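Local atomic coordinates of succinate--CoA ligase subunit alpha (PDB entry 6MEL), a protein that forms the alpha subunit of a two-protein ligase, pairing a Rossmann-type CoA-binding domain with a CoA-ligase domain. Residues I207-E215 and A232-P240. Sequence-based numbering, arbitrary orientation.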
# COMPACT_ATOMS: atom_id res chain seq x y z
N ILE A 207 2.23 -12.53 11.37
CA ILE A 207 1.66 -12.56 10.02
C ILE A 207 2.15 -11.30 9.31
O ILE A 207 1.87 -10.19 9.77
CB ILE A 207 0.12 -12.59 9.99
CG1 ILE A 207 -0.49 -13.65 10.92
CG2 ILE A 207 -0.36 -12.75 8.56
CD1 ILE A 207 -0.30 -15.06 10.42
N GLY A 208 2.88 -11.49 8.20
CA GLY A 208 3.41 -10.39 7.46
C GLY A 208 2.95 -10.43 6.03
O GLY A 208 2.10 -11.27 5.68
N GLU A 209 3.52 -9.53 5.24
CA GLU A 209 3.29 -9.49 3.82
C GLU A 209 4.43 -8.75 3.12
O GLU A 209 5.31 -8.19 3.76
CB GLU A 209 1.91 -8.92 3.50
CG GLU A 209 1.67 -7.50 3.95
CD GLU A 209 0.21 -7.06 3.95
OE1 GLU A 209 -0.64 -7.83 4.43
OE2 GLU A 209 -0.07 -5.92 3.49
N ILE A 210 4.39 -8.81 1.79
CA ILE A 210 5.31 -8.12 0.92
C ILE A 210 5.37 -6.64 1.30
O ILE A 210 4.39 -6.05 1.76
CB ILE A 210 4.89 -8.27 -0.54
CG1 ILE A 210 3.43 -7.87 -0.76
CG2 ILE A 210 5.14 -9.68 -1.04
CD1 ILE A 210 3.14 -7.53 -2.23
N GLY A 211 6.56 -6.06 1.06
CA GLY A 211 6.76 -4.59 1.15
C GLY A 211 7.56 -4.23 2.39
O GLY A 211 7.24 -4.68 3.51
N GLY A 212 8.58 -3.39 2.17
CA GLY A 212 9.58 -3.06 3.18
C GLY A 212 10.23 -4.33 3.73
O GLY A 212 10.09 -5.44 3.17
N SER A 213 10.94 -4.18 4.84
CA SER A 213 11.82 -5.28 5.31
C SER A 213 11.69 -5.48 6.81
O SER A 213 12.59 -6.02 7.44
CB SER A 213 13.26 -5.01 4.88
OG SER A 213 13.69 -3.78 5.44
N LEU A 214 10.56 -5.09 7.40
CA LEU A 214 10.37 -5.26 8.87
C LEU A 214 10.56 -6.74 9.27
O LEU A 214 11.20 -7.03 10.32
CB LEU A 214 8.98 -4.78 9.32
CG LEU A 214 8.79 -3.25 9.41
CD1 LEU A 214 7.36 -2.95 9.80
CD2 LEU A 214 9.75 -2.59 10.42
N GLU A 215 10.02 -7.66 8.46
CA GLU A 215 10.03 -9.08 8.81
C GLU A 215 11.46 -9.66 8.69
O GLU A 215 11.81 -10.59 9.42
CB GLU A 215 9.00 -9.84 7.97
CG GLU A 215 7.56 -9.37 8.17
CD GLU A 215 7.10 -8.30 7.19
OE1 GLU A 215 7.97 -7.56 6.66
OE2 GLU A 215 5.90 -8.23 6.92
N ALA A 232 5.64 -17.91 11.74
CA ALA A 232 5.48 -16.83 10.76
C ALA A 232 4.81 -17.34 9.50
O ALA A 232 5.10 -18.44 9.01
CB ALA A 232 6.78 -16.17 10.41
N PHE A 233 3.87 -16.52 9.01
CA PHE A 233 3.33 -16.66 7.67
C PHE A 233 3.48 -15.29 7.00
O PHE A 233 3.03 -14.30 7.55
CB PHE A 233 1.87 -17.11 7.65
CG PHE A 233 1.29 -17.10 6.24
CD1 PHE A 233 1.63 -18.10 5.34
CD2 PHE A 233 0.55 -16.05 5.77
CE1 PHE A 233 1.18 -18.07 4.03
CE2 PHE A 233 0.12 -16.00 4.46
CZ PHE A 233 0.44 -17.01 3.58
N ILE A 234 4.08 -15.27 5.81
CA ILE A 234 4.33 -14.08 5.06
C ILE A 234 3.52 -14.19 3.78
O ILE A 234 3.86 -14.95 2.93
CB ILE A 234 5.83 -13.87 4.73
CG1 ILE A 234 6.73 -13.97 5.96
CG2 ILE A 234 6.02 -12.53 4.01
CD1 ILE A 234 6.37 -13.01 7.10
N ALA A 235 2.48 -13.36 3.64
CA ALA A 235 1.62 -13.40 2.44
C ALA A 235 2.31 -12.74 1.25
O ALA A 235 3.03 -11.75 1.39
CB ALA A 235 0.35 -12.68 2.77
N GLY A 236 2.03 -13.24 0.04
CA GLY A 236 2.47 -12.56 -1.19
C GLY A 236 3.57 -13.29 -1.96
O GLY A 236 4.17 -12.69 -2.83
N ALA A 237 3.83 -14.56 -1.67
CA ALA A 237 4.81 -15.37 -2.42
C ALA A 237 4.54 -15.28 -3.92
O ALA A 237 5.44 -15.34 -4.67
CB ALA A 237 4.75 -16.84 -2.01
N THR A 238 3.27 -15.20 -4.32
CA THR A 238 2.85 -15.22 -5.71
C THR A 238 2.58 -13.81 -6.22
O THR A 238 2.16 -13.65 -7.35
CB THR A 238 1.59 -16.07 -5.89
OG1 THR A 238 0.56 -15.57 -5.00
CG2 THR A 238 1.83 -17.53 -5.57
N ALA A 239 2.85 -12.78 -5.41
CA ALA A 239 2.58 -11.40 -5.89
C ALA A 239 3.57 -11.02 -7.00
O ALA A 239 4.76 -11.28 -6.88
CB ALA A 239 2.60 -10.40 -4.75
N PRO A 240 3.13 -10.36 -8.08
CA PRO A 240 4.06 -9.80 -9.07
C PRO A 240 4.82 -8.61 -8.47
O PRO A 240 4.33 -8.00 -7.53
CB PRO A 240 3.16 -9.33 -10.22
CG PRO A 240 1.79 -9.14 -9.61
CD PRO A 240 1.73 -10.04 -8.39
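Ile-234 reaches across to the neighbouring strand and lies over the bare backbone of Gly-208. Its CB stands on the sheet face where Glu-215 of helix 214-225 lies. Ile-234 CG2, anti to the backbone N, brushes the main chain of Glu-209, 4.1 Å from Glu-209 CA. CG1 takes the other branch, beside the backbone N (chi1 -52°), and a second bend carries Ile-234 CD1 to within 4.0 Å of Gly-208 CA. On its helix side the same methyl meets Glu-215, with CG of Glu-215 4.0 Å from Ile-234 CD1. Underneath, the strands run parallel. Gly-208 N donates to Phe-233 O and Gly-208 O accepts from Ala-235 N, both at 2.9 Å. This is a right-handed beta-alpha-beta crossover of the CoA-ligase domain: strand 203-209 leads through helix 214-225 into the adjacent strand 230-235. At the carboxyl ends of the strands the pairing slackens: the hydrogen bond from Ile-210 N to Ala-235 O is longer, 3.3 Å, and bent, 137° at the hydrogen. Beyond it Ile-210 CG2 rests on Gly-236 O, while Ile-210 CD1 touches CB of Ala-239, the last residue of the type I turn 236-239, at 3.9 Å. The bent chain of Glu-215 brings OE2 back to Glu-209 N at 3.2 Å; Lys-153 and Lys-262 form salt bridges with this buried carboxylate, which probably favour its ionised state. On the opposite face Glu-209 CB packs on Ala-235 CB, and the Glu-209 carboxylate turns away, OE2 hydrogen-bonded to His-247. Gly-236 N is hydrogen-bonded to an acidic side chain on the partner protein's chain.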